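PDB 3T8K: uncharacterized protein from Leptotrichia buccalis, which is of unknown function but folds as a stack of ankyrin-type helical hairpins, a fold that commonly serves protein-protein binding. Local coordinates for residues D21-F26 with S58-N63; A66-R71 with K103-T108; K112-V117 with D151-T156; L145-K150 with E174-K179. All coordinates share one frame; numbering follows the deposited sequence.

Contact 1: D21-F26 with S58-N63; sequences DFLELF and SMFLIN
Phe22, Phe26 and Phe60 form an aromatic cluster between helix 19-28 and helix 51-63, and the arrangement is a compact example of how helices pack side by side in an ankyrin-type stack. The two short segments run within 34° of parallel, their axes 11.7 Å apart at closest approach. That spacing is bridged by large side chains, without a hydrogen bond across it.

The tight part lies on the buried side. The edge of the Phe22 ring meets two residues of the other helix: its CE2 comes to 3.4 Å from Phe60 CD2, while its CZ lies 3.6 Å from Leu61 CD2. Leu61 in turn leans on Ile41, Leu42 and Val45 of helix 41-45, and Phe22 is backed by Val10 and Ala14 of helix 10-16, which places this half of the contact in the core.

The solvent side rests on the single contact of Leu23 with the Phe60 ring, both residues being partly exposed. Leu23 CD2 sits over one face of that ring, 3.9 Å from its centroid, a CH-pi contact.

Phe60 joins the two halves. Its CG stands anti to the backbone N (chi1 173°), which carries the ring across toward helix 19-28 and lets it present a face to Leu23 and an edge to Phe26. The latter pair is edge-to-face, with ring centroids 5.2 Å apart and planes at 86°; the CE2-CZ edge of Phe60 is turned to the face of Phe26, with CE2 3.8 Å from Phe26 CD2.

Contact 2: A66-R71 with K103-T108; sequences ADIKSR and KGADIT
Arg71 and Asp106 supply the charged part of this meeting between two loops of the ankyrin-type stack, those that follow helices 51-63 and 90-102. Asp106 OD2 lies at the edge of the Arg71 guanidinium, 3.0 Å from NH2, but the hydrogen bond within this salt bridge is weak, with an angle of only 131° at the hydrogen. The other carboxylate oxygen works locally: Asp106 OD1 takes the backbone N of Thr108, completing an Asx turn, and also Thr108 OG1 at 2.7 Å, on its syn lone pair. With an alanine in place of Asp106, Arg71 would probably lose its charge partner and the turn at Thr108 its side-chain acceptor. Asp67 OD1 makes a matching Asx turn with Lys69 N.

The apolar part centres on Ile68. Its CG2 rests 3.8 Å from Ala105 CB and also touches Lys103 CB. Alongside, the extended Lys69 chain passes Gly104, bringing its CE to 3.3 Å from Lys103 O.

Gly104, at positive phi, is the C-prime residue of the Schellman motif that ends helix 90-102. Ile68 and Ala105 both pack on Phe100 of that helix, Ile68 also reaches Ile62 of helix 51-63, and Ala105 touches Phe79 of helix 79-85.

Contact 3: K112-V117 with D151-T156; sequences KPYKIV and DKWGLT
Tyr114 and Trp153 bring their rings together where two loops of the ankyrin-type stack meet. The end of the Trp153 six-membered ring lies over one face of Tyr114, the planes inclined at 51° and the centroids 5.0 Å apart, while Lys152 CD comes to the Tyr114 edge. The indole has Lys152 CB on one face and Asp151 OD2 at its edge, in plane. Both polar ends reach the second subunit: Tyr114 OH bonds Gly87 O there and Trp153 NE1 bonds Glu131 OE1, so the pair belongs to the dimer interface.

Residues 151-154 make a type I beta turn, and Asp151 adds an Asx turn within it. Asp151 CG lies between its backbone N and carbonyl carbon (chi1 68°), which folds the carboxylate back over the turn. There OD1 accepts Trp153 N at 2.7 Å and Leu155 N at 3.0 Å, from opposite faces of its plane, a double grip that would hold the group from rotating. On the facing loop, Lys115 and Ile116 form a G1 bulge opposite Tyr111, and Ile116 CG2 packs 3.8 Å from Asp151 CB.

Backbone atoms complete the join. Asp151 CA makes a CH...O contact of 3.2 Å with Lys115 O, and Lys152 N donates to Tyr114 O at 3.1 Å and 163°, standing above the carbonyl plane.

Contact 4: L145-K150 with E174-K179; sequences LQLLIK and EDYIKK
Leu145, Leu147 and Leu148 face Tyr176 and Ile177 across a join between an irregular loop and helix 167-180, the last helix of the ankyrin-type stack. Residues 145-150 have no regular secondary structure, whereas 174-179 are helical throughout. The backbones stay well apart, with 7.8 Å between the CA atoms of Leu147 and Ile177 where they come nearest, so side chains from both sides fill the interval.

Tyr176 spans most of it. Its CG is anti to the backbone N (chi1 -175°), which sends the ring straight out from the helix to the start of the loop. There its OH accepts a nearly straight hydrogen bond from Leu145 N, 2.9 Å long with 163° at the hydrogen, and it also bonds Gln142 O; the buried hydroxyl thus ties two points of one loop to the helix. Were a phenylalanine in its place, Leu145 N and Gln142 O would probably lose this shared partner, leaving the loop start less firmly tied.

Across the contact the ring is packed by two leucines. Leu145 CD1 lies over one face of the ring, 4.0 Å from its centroid, in a CH-pi contact. The Leu147 side chain crosses that of Tyr176 at about a right angle and sets CD1 3.7 Å from Tyr176 CD2. Phe140 of helix 129-140 touches both Leu145 and Tyr176, and Leu158 of helix 157-162 touches both Leu148 and Ile177, so two earlier helices border the join. At the residue after the tyrosine, Leu148 and Ile177 meet tip to tip, with Leu148 CD2 4.0 Å from Ile177 CD1.

Followed from the N terminus, the contacts show a stack assembled from closures that each span some 24 to 34 residues. Contact 1 closes first, bringing helix 51-63 beside helix 19-28, and its end leads at once into contact 2, where Leu61 O and Ala66 N probably share a hydrogen bond. Contact 2 then closes the excursion through helices 79-85 and 90-102. Contact 3 opens a few residues later, and contact 4 opens before it closes, so these two cross, tying the loops around helix 129-140 to the last helix. Thr108 O and Gln146 NE2 connect contact 2 to contact 4, whereas contact 1 lies across the chain's centre from contacts 3 and 4.

Contact 1: D21-F26 with S58-N63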
# COMPACT_ATOMS: atom_id res chain seq x y z
N ASP A 21 -18.62 -10.15 6.16
CA ASP A 21 -17.62 -11.03 6.76
C ASP A 21 -17.16 -10.46 8.10
O ASP A 21 -17.04 -11.18 9.09
CB ASP A 21 -16.38 -11.16 5.87
CG ASP A 21 -16.64 -11.94 4.60
OD1 ASP A 21 -17.58 -12.76 4.55
OD2 ASP A 21 -15.88 -11.72 3.62
N PHE A 22 -16.88 -9.16 8.10
CA PHE A 22 -16.42 -8.49 9.30
C PHE A 22 -17.46 -8.57 10.40
O PHE A 22 -17.12 -8.83 11.56
CB PHE A 22 -16.07 -7.02 9.04
CG PHE A 22 -16.08 -6.18 10.28
CD1 PHE A 22 -14.97 -6.14 11.11
CD2 PHE A 22 -17.22 -5.48 10.65
CE1 PHE A 22 -14.99 -5.39 12.28
CE2 PHE A 22 -17.24 -4.73 11.82
CZ PHE A 22 -16.12 -4.70 12.63
N LEU A 23 -18.72 -8.33 10.05
CA LEU A 23 -19.81 -8.46 11.01
C LEU A 23 -19.86 -9.84 11.63
O LEU A 23 -20.05 -9.97 12.84
CB LEU A 23 -21.16 -8.15 10.38
CG LEU A 23 -21.51 -6.69 10.05
CD1 LEU A 23 -22.99 -6.60 9.66
CD2 LEU A 23 -21.21 -5.77 11.22
N GLU A 24 -19.72 -10.88 10.81
CA GLU A 24 -19.74 -12.25 11.31
C GLU A 24 -18.68 -12.41 12.39
O GLU A 24 -18.96 -12.97 13.45
CB GLU A 24 -19.47 -13.26 10.20
CG GLU A 24 -20.58 -13.42 9.18
CD GLU A 24 -20.58 -14.81 8.56
OE1 GLU A 24 -20.63 -15.80 9.33
OE2 GLU A 24 -20.52 -14.91 7.31
N LEU A 25 -17.46 -11.92 12.13
CA LEU A 25 -16.37 -12.07 13.09
C LEU A 25 -16.59 -11.24 14.35
O LEU A 25 -16.30 -11.70 15.46
CB LEU A 25 -15.01 -11.71 12.47
CG LEU A 25 -14.11 -12.88 12.07
CD1 LEU A 25 -13.64 -13.71 13.29
CD2 LEU A 25 -14.83 -13.75 11.03
N PHE A 26 -17.05 -10.01 14.16
CA PHE A 26 -17.25 -9.11 15.29
C PHE A 26 -18.25 -9.71 16.27
O PHE A 26 -18.07 -9.65 17.49
CB PHE A 26 -17.75 -7.76 14.79
CG PHE A 26 -17.87 -6.72 15.87
CD1 PHE A 26 -16.74 -6.07 16.35
CD2 PHE A 26 -19.11 -6.35 16.37
CE1 PHE A 26 -16.84 -5.09 17.33
CE2 PHE A 26 -19.22 -5.38 17.36
CZ PHE A 26 -18.08 -4.75 17.83
N SER A 58 -15.60 0.80 8.48
CA SER A 58 -15.06 1.94 9.21
C SER A 58 -16.17 2.67 9.95
O SER A 58 -16.03 3.00 11.13
CB SER A 58 -14.34 2.91 8.27
OG SER A 58 -13.05 2.43 7.93
N MSE A 59 -17.25 2.95 9.23
CA MSE A 59 -18.40 3.65 9.82
C MSE A 59 -19.03 2.86 10.95
O MSE A 59 -19.46 3.42 11.95
CB MSE A 59 -19.43 3.96 8.75
CG MSE A 59 -18.92 4.90 7.67
SE MSE A 59 -18.59 6.73 8.31
CE MSE A 59 -17.09 6.47 9.52
N PHE A 60 -19.10 1.54 10.77
CA PHE A 60 -19.66 0.68 11.81
C PHE A 60 -18.85 0.81 13.10
O PHE A 60 -19.40 1.04 14.17
CB PHE A 60 -19.70 -0.76 11.33
CG PHE A 60 -20.10 -1.75 12.40
CD1 PHE A 60 -21.42 -2.09 12.58
CD2 PHE A 60 -19.14 -2.33 13.21
CE1 PHE A 60 -21.80 -3.01 13.57
CE2 PHE A 60 -19.50 -3.25 14.20
CZ PHE A 60 -20.84 -3.58 14.38
N LEU A 61 -17.53 0.67 12.98
CA LEU A 61 -16.63 0.73 14.14
C LEU A 61 -16.59 2.11 14.77
O LEU A 61 -16.63 2.23 15.99
CB LEU A 61 -15.21 0.31 13.75
CG LEU A 61 -15.08 -1.19 13.50
CD1 LEU A 61 -13.71 -1.52 12.93
CD2 LEU A 61 -15.33 -1.96 14.79
N ILE A 62 -16.47 3.15 13.94
CA ILE A 62 -16.50 4.50 14.47
C ILE A 62 -17.78 4.75 15.27
O ILE A 62 -17.74 5.33 16.36
CB ILE A 62 -16.34 5.56 13.36
CG1 ILE A 62 -14.92 5.48 12.80
CG2 ILE A 62 -16.62 6.95 13.91
CD1 ILE A 62 -14.71 6.35 11.60
N ASN A 63 -18.92 4.32 14.73
CA ASN A 63 -20.19 4.49 15.43
C ASN A 63 -20.29 3.69 16.73
O ASN A 63 -21.04 4.07 17.63
CB ASN A 63 -21.38 4.18 14.50
CG ASN A 63 -21.53 5.20 13.38
OD1 ASN A 63 -20.98 6.31 13.44
ND2 ASN A 63 -22.29 4.84 12.35

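Contact 2: A66-R71 with K103-T108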
# COMPACT_ATOMS: atom_id res chain seq x y z
N ALA A 66 -14.97 2.91 18.29
CA ALA A 66 -13.59 2.47 18.08
C ALA A 66 -12.62 3.64 18.25
O ALA A 66 -12.97 4.80 18.02
CB ALA A 66 -13.43 1.85 16.70
N ASP A 67 -11.40 3.32 18.67
CA ASP A 67 -10.38 4.32 18.95
C ASP A 67 -9.95 5.06 17.68
O ASP A 67 -9.51 4.43 16.71
CB ASP A 67 -9.16 3.69 19.62
CG ASP A 67 -8.15 4.72 20.08
OD1 ASP A 67 -8.49 5.92 20.14
OD2 ASP A 67 -7.00 4.32 20.39
N ILE A 68 -10.06 6.38 17.71
CA ILE A 68 -9.78 7.23 16.55
C ILE A 68 -8.42 7.90 16.67
O ILE A 68 -7.82 8.31 15.67
CB ILE A 68 -10.87 8.33 16.43
CG1 ILE A 68 -12.22 7.72 16.06
CG2 ILE A 68 -10.47 9.38 15.39
CD1 ILE A 68 -12.23 7.06 14.70
N LYS A 69 -7.93 8.00 17.90
CA LYS A 69 -6.71 8.74 18.19
C LYS A 69 -5.50 7.83 18.37
O LYS A 69 -4.47 8.25 18.89
CB LYS A 69 -6.91 9.59 19.44
CG LYS A 69 -8.04 10.61 19.32
CD LYS A 69 -8.14 11.44 20.59
CE LYS A 69 -9.28 12.43 20.51
NZ LYS A 69 -9.38 13.25 21.75
N SER A 70 -5.63 6.58 17.94
CA SER A 70 -4.58 5.59 18.14
C SER A 70 -3.40 5.80 17.20
O SER A 70 -3.55 6.37 16.11
CB SER A 70 -5.15 4.19 17.95
OG SER A 70 -5.79 4.08 16.69
N ARG A 71 -2.24 5.32 17.62
CA ARG A 71 -1.04 5.43 16.80
C ARG A 71 -0.26 4.13 16.80
O ARG A 71 -0.29 3.38 17.77
CB ARG A 71 -0.16 6.57 17.29
CG ARG A 71 -0.84 7.91 17.22
CD ARG A 71 0.14 9.03 17.49
NE ARG A 71 -0.52 10.32 17.53
CZ ARG A 71 0.08 11.46 17.21
NH1 ARG A 71 1.34 11.45 16.79
NH2 ARG A 71 -0.59 12.60 17.27
N LYS A 103 -13.44 13.92 15.42
CA LYS A 103 -13.27 13.09 16.60
C LYS A 103 -11.87 13.16 17.18
O LYS A 103 -11.50 12.35 18.02
CB LYS A 103 -13.70 11.65 16.31
CG LYS A 103 -15.20 11.52 16.08
CD LYS A 103 -15.67 10.08 16.11
CE LYS A 103 -17.19 10.00 16.01
NZ LYS A 103 -17.89 10.54 17.22
N GLY A 104 -11.09 14.14 16.72
CA GLY A 104 -9.84 14.49 17.37
C GLY A 104 -8.55 13.85 16.88
O GLY A 104 -7.51 14.00 17.50
N ALA A 105 -8.60 13.13 15.76
CA ALA A 105 -7.37 12.56 15.22
C ALA A 105 -6.47 13.71 14.76
O ALA A 105 -6.96 14.78 14.39
CB ALA A 105 -7.66 11.60 14.09
N ASP A 106 -5.16 13.47 14.78
CA ASP A 106 -4.18 14.51 14.50
C ASP A 106 -3.57 14.39 13.10
O ASP A 106 -2.79 13.48 12.83
CB ASP A 106 -3.07 14.47 15.55
CG ASP A 106 -1.95 15.45 15.27
OD1 ASP A 106 -2.20 16.47 14.60
OD2 ASP A 106 -0.82 15.20 15.74
N ILE A 107 -3.93 15.31 12.21
CA ILE A 107 -3.46 15.25 10.84
C ILE A 107 -2.13 15.99 10.65
O ILE A 107 -1.52 15.91 9.58
CB ILE A 107 -4.53 15.81 9.85
CG1 ILE A 107 -4.28 15.31 8.43
CG2 ILE A 107 -4.60 17.35 9.93
CD1 ILE A 107 -5.38 15.68 7.46
N THR A 108 -1.67 16.69 11.69
CA THR A 108 -0.44 17.49 11.57
C THR A 108 0.82 16.67 11.79
O THR A 108 1.91 17.04 11.35
CB THR A 108 -0.42 18.69 12.56
OG1 THR A 108 -0.30 18.20 13.90
CG2 THR A 108 -1.69 19.50 12.44

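Contact 3: K112-V117 with D151-T156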
# COMPACT_ATOMS: atom_id res chain seq x y z
N LYS A 112 6.58 9.33 10.39
CA LYS A 112 7.99 9.41 10.79
C LYS A 112 9.02 8.66 9.91
O LYS A 112 10.05 9.23 9.56
CB LYS A 112 8.16 9.03 12.27
CG LYS A 112 7.66 10.11 13.21
CD LYS A 112 7.51 9.60 14.64
CE LYS A 112 6.66 10.57 15.46
NZ LYS A 112 6.13 9.93 16.71
N PRO A 113 8.73 7.41 9.54
CA PRO A 113 9.76 6.65 8.81
C PRO A 113 10.32 7.37 7.59
O PRO A 113 11.49 7.18 7.26
CB PRO A 113 9.01 5.37 8.41
CG PRO A 113 8.03 5.18 9.51
CD PRO A 113 7.56 6.58 9.85
N TYR A 114 9.52 8.21 6.94
CA TYR A 114 9.96 8.94 5.76
C TYR A 114 9.92 10.45 5.98
O TYR A 114 10.28 11.22 5.09
CB TYR A 114 9.10 8.56 4.56
CG TYR A 114 9.39 7.19 3.97
CD1 TYR A 114 10.62 6.56 4.17
CD2 TYR A 114 8.44 6.52 3.21
CE1 TYR A 114 10.89 5.31 3.62
CE2 TYR A 114 8.70 5.27 2.66
CZ TYR A 114 9.92 4.68 2.86
OH TYR A 114 10.16 3.44 2.31
N LYS A 115 9.49 10.86 7.17
CA LYS A 115 9.33 12.27 7.52
C LYS A 115 8.52 13.06 6.50
O LYS A 115 8.93 14.14 6.05
CB LYS A 115 10.69 12.94 7.77
CG LYS A 115 10.78 13.60 9.14
CD LYS A 115 11.72 14.80 9.14
CE LYS A 115 13.17 14.39 8.93
NZ LYS A 115 14.08 15.58 9.00
N ILE A 116 7.34 12.54 6.15
CA ILE A 116 6.47 13.15 5.15
C ILE A 116 5.13 13.54 5.73
O ILE A 116 4.66 12.93 6.70
CB ILE A 116 6.21 12.19 3.96
CG1 ILE A 116 5.55 10.89 4.44
CG2 ILE A 116 7.50 11.90 3.19
CD1 ILE A 116 5.19 9.96 3.30
N VAL A 117 4.48 14.55 5.16
CA VAL A 117 3.11 14.85 5.58
C VAL A 117 2.25 13.61 5.37
O VAL A 117 2.49 12.82 4.45
CB VAL A 117 2.50 16.06 4.87
CG1 VAL A 117 3.24 17.34 5.28
CG2 VAL A 117 2.54 15.88 3.34
N ASP A 151 11.76 16.14 4.10
CA ASP A 151 11.57 14.72 4.37
C ASP A 151 12.92 14.04 4.51
O ASP A 151 13.97 14.71 4.51
CB ASP A 151 10.68 14.03 3.31
CG ASP A 151 11.34 13.93 1.94
OD1 ASP A 151 12.56 14.17 1.81
OD2 ASP A 151 10.62 13.59 0.97
N LYS A 152 12.90 12.71 4.62
CA LYS A 152 14.11 11.92 4.80
C LYS A 152 15.13 12.15 3.69
O LYS A 152 16.31 11.81 3.85
CB LYS A 152 13.73 10.44 4.88
CG LYS A 152 14.88 9.48 5.13
CD LYS A 152 14.39 8.04 5.07
CE LYS A 152 15.53 7.04 5.14
NZ LYS A 152 15.05 5.64 4.91
N TRP A 153 14.70 12.74 2.57
CA TRP A 153 15.62 12.96 1.44
C TRP A 153 15.79 14.41 1.03
O TRP A 153 16.37 14.69 -0.02
CB TRP A 153 15.22 12.11 0.23
CG TRP A 153 15.14 10.66 0.55
CD1 TRP A 153 16.17 9.75 0.53
CD2 TRP A 153 13.98 9.93 0.97
NE1 TRP A 153 15.71 8.51 0.90
CE2 TRP A 153 14.37 8.60 1.18
CE3 TRP A 153 12.65 10.29 1.18
CZ2 TRP A 153 13.48 7.62 1.59
CZ3 TRP A 153 11.76 9.31 1.59
CH2 TRP A 153 12.18 8.00 1.79
N GLY A 154 15.29 15.33 1.85
CA GLY A 154 15.52 16.75 1.63
C GLY A 154 14.43 17.48 0.86
O GLY A 154 14.61 18.61 0.42
N LEU A 155 13.28 16.83 0.71
CA LEU A 155 12.17 17.40 -0.04
C LEU A 155 11.03 17.79 0.90
O LEU A 155 10.60 16.97 1.72
CB LEU A 155 11.67 16.37 -1.06
CG LEU A 155 10.65 16.82 -2.12
CD1 LEU A 155 11.34 17.65 -3.19
CD2 LEU A 155 9.96 15.61 -2.73
N THR A 156 10.54 19.02 0.79
CA THR A 156 9.38 19.43 1.59
C THR A 156 8.08 19.07 0.87
O THR A 156 8.09 18.72 -0.31
CB THR A 156 9.36 20.96 1.86
OG1 THR A 156 9.20 21.67 0.63
CG2 THR A 156 10.64 21.41 2.54

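Contact 4: L145-K150 with E174-K179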
# COMPACT_ATOMS: atom_id res chain seq x y z
N LEU A 145 -0.07 22.36 9.94
CA LEU A 145 0.46 21.52 8.86
C LEU A 145 1.95 21.82 8.65
O LEU A 145 2.38 22.97 8.65
CB LEU A 145 -0.31 21.72 7.56
CG LEU A 145 -1.81 21.41 7.63
CD1 LEU A 145 -2.50 21.72 6.30
CD2 LEU A 145 -2.05 19.97 8.03
N GLN A 146 2.74 20.76 8.47
CA GLN A 146 4.19 20.90 8.36
C GLN A 146 4.59 20.86 6.89
O GLN A 146 5.10 19.85 6.40
CB GLN A 146 4.88 19.79 9.16
CG GLN A 146 4.51 19.81 10.64
CD GLN A 146 5.33 18.84 11.47
OE1 GLN A 146 6.54 19.00 11.62
NE2 GLN A 146 4.66 17.82 12.02
N LEU A 147 4.34 21.96 6.20
CA LEU A 147 4.50 22.01 4.75
C LEU A 147 5.92 22.35 4.27
O LEU A 147 6.22 22.17 3.09
CB LEU A 147 3.51 23.01 4.13
CG LEU A 147 2.01 22.86 4.44
CD1 LEU A 147 1.22 23.88 3.62
CD2 LEU A 147 1.51 21.45 4.16
N LEU A 148 6.78 22.81 5.17
CA LEU A 148 8.12 23.28 4.80
C LEU A 148 9.20 22.53 5.55
O LEU A 148 10.30 23.04 5.76
CB LEU A 148 8.26 24.78 5.08
CG LEU A 148 7.32 25.63 4.23
CD1 LEU A 148 7.40 27.10 4.65
CD2 LEU A 148 7.66 25.45 2.76
N ILE A 149 8.88 21.31 5.95
CA ILE A 149 9.82 20.45 6.64
C ILE A 149 10.38 19.44 5.65
O ILE A 149 9.62 18.76 4.97
CB ILE A 149 9.12 19.71 7.80
CG1 ILE A 149 8.38 20.69 8.70
CG2 ILE A 149 10.13 18.88 8.59
CD1 ILE A 149 9.26 21.36 9.73
N LYS A 150 11.70 19.34 5.59
CA LYS A 150 12.38 18.41 4.70
C LYS A 150 12.11 16.97 5.08
O LYS A 150 12.23 16.60 6.25
CB LYS A 150 13.89 18.64 4.75
CG LYS A 150 14.34 20.06 4.44
CD LYS A 150 14.34 20.33 2.95
CE LYS A 150 15.43 21.33 2.57
NZ LYS A 150 15.19 22.68 3.17
N GLU A 174 0.28 27.48 -0.92
CA GLU A 174 0.92 28.78 -0.88
C GLU A 174 0.08 29.74 -0.02
O GLU A 174 0.63 30.54 0.75
CB GLU A 174 1.15 29.34 -2.29
CG GLU A 174 2.30 28.65 -3.02
CD GLU A 174 2.30 28.93 -4.51
OE1 GLU A 174 1.41 29.67 -4.99
OE2 GLU A 174 3.19 28.40 -5.21
N ASP A 175 -1.24 29.65 -0.13
CA ASP A 175 -2.12 30.50 0.67
C ASP A 175 -1.97 30.19 2.16
O ASP A 175 -2.00 31.08 3.00
CB ASP A 175 -3.59 30.32 0.27
CG ASP A 175 -3.93 30.96 -1.07
OD1 ASP A 175 -3.10 31.71 -1.65
OD2 ASP A 175 -5.07 30.72 -1.54
N TYR A 176 -1.83 28.90 2.47
CA TYR A 176 -1.72 28.44 3.86
C TYR A 176 -0.42 28.96 4.45
O TYR A 176 -0.38 29.47 5.57
CB TYR A 176 -1.75 26.91 3.89
CG TYR A 176 -1.76 26.28 5.26
CD1 TYR A 176 -2.94 25.86 5.85
CD2 TYR A 176 -0.57 26.07 5.96
CE1 TYR A 176 -2.96 25.27 7.10
CE2 TYR A 176 -0.57 25.48 7.22
CZ TYR A 176 -1.78 25.08 7.78
OH TYR A 176 -1.81 24.49 9.03
N ILE A 177 0.65 28.82 3.68
CA ILE A 177 1.96 29.31 4.10
C ILE A 177 1.97 30.83 4.35
O ILE A 177 2.60 31.30 5.30
CB ILE A 177 3.05 28.89 3.10
CG1 ILE A 177 3.33 27.39 3.26
CG2 ILE A 177 4.32 29.71 3.29
CD1 ILE A 177 3.91 26.73 2.03
N LYS A 178 1.26 31.58 3.52
CA LYS A 178 1.22 33.03 3.68
C LYS A 178 0.34 33.40 4.87
O LYS A 178 0.65 34.31 5.63
CB LYS A 178 0.72 33.71 2.41
CG LYS A 178 0.77 35.25 2.43
CD LYS A 178 0.36 35.80 1.08
CE LYS A 178 0.03 37.29 1.15
NZ LYS A 178 1.19 38.11 1.57
N LYS A 179 -0.77 32.69 5.02
CA LYS A 179 -1.66 32.94 6.15
C LYS A 179 -0.90 32.77 7.46
O LYS A 179 -0.90 33.67 8.31
CB LYS A 179 -2.87 32.00 6.09
CG LYS A 179 -3.73 31.97 7.36
CD LYS A 179 -4.92 31.03 7.19
CE LYS A 179 -5.81 31.00 8.45
NZ LYS A 179 -7.05 30.21 8.20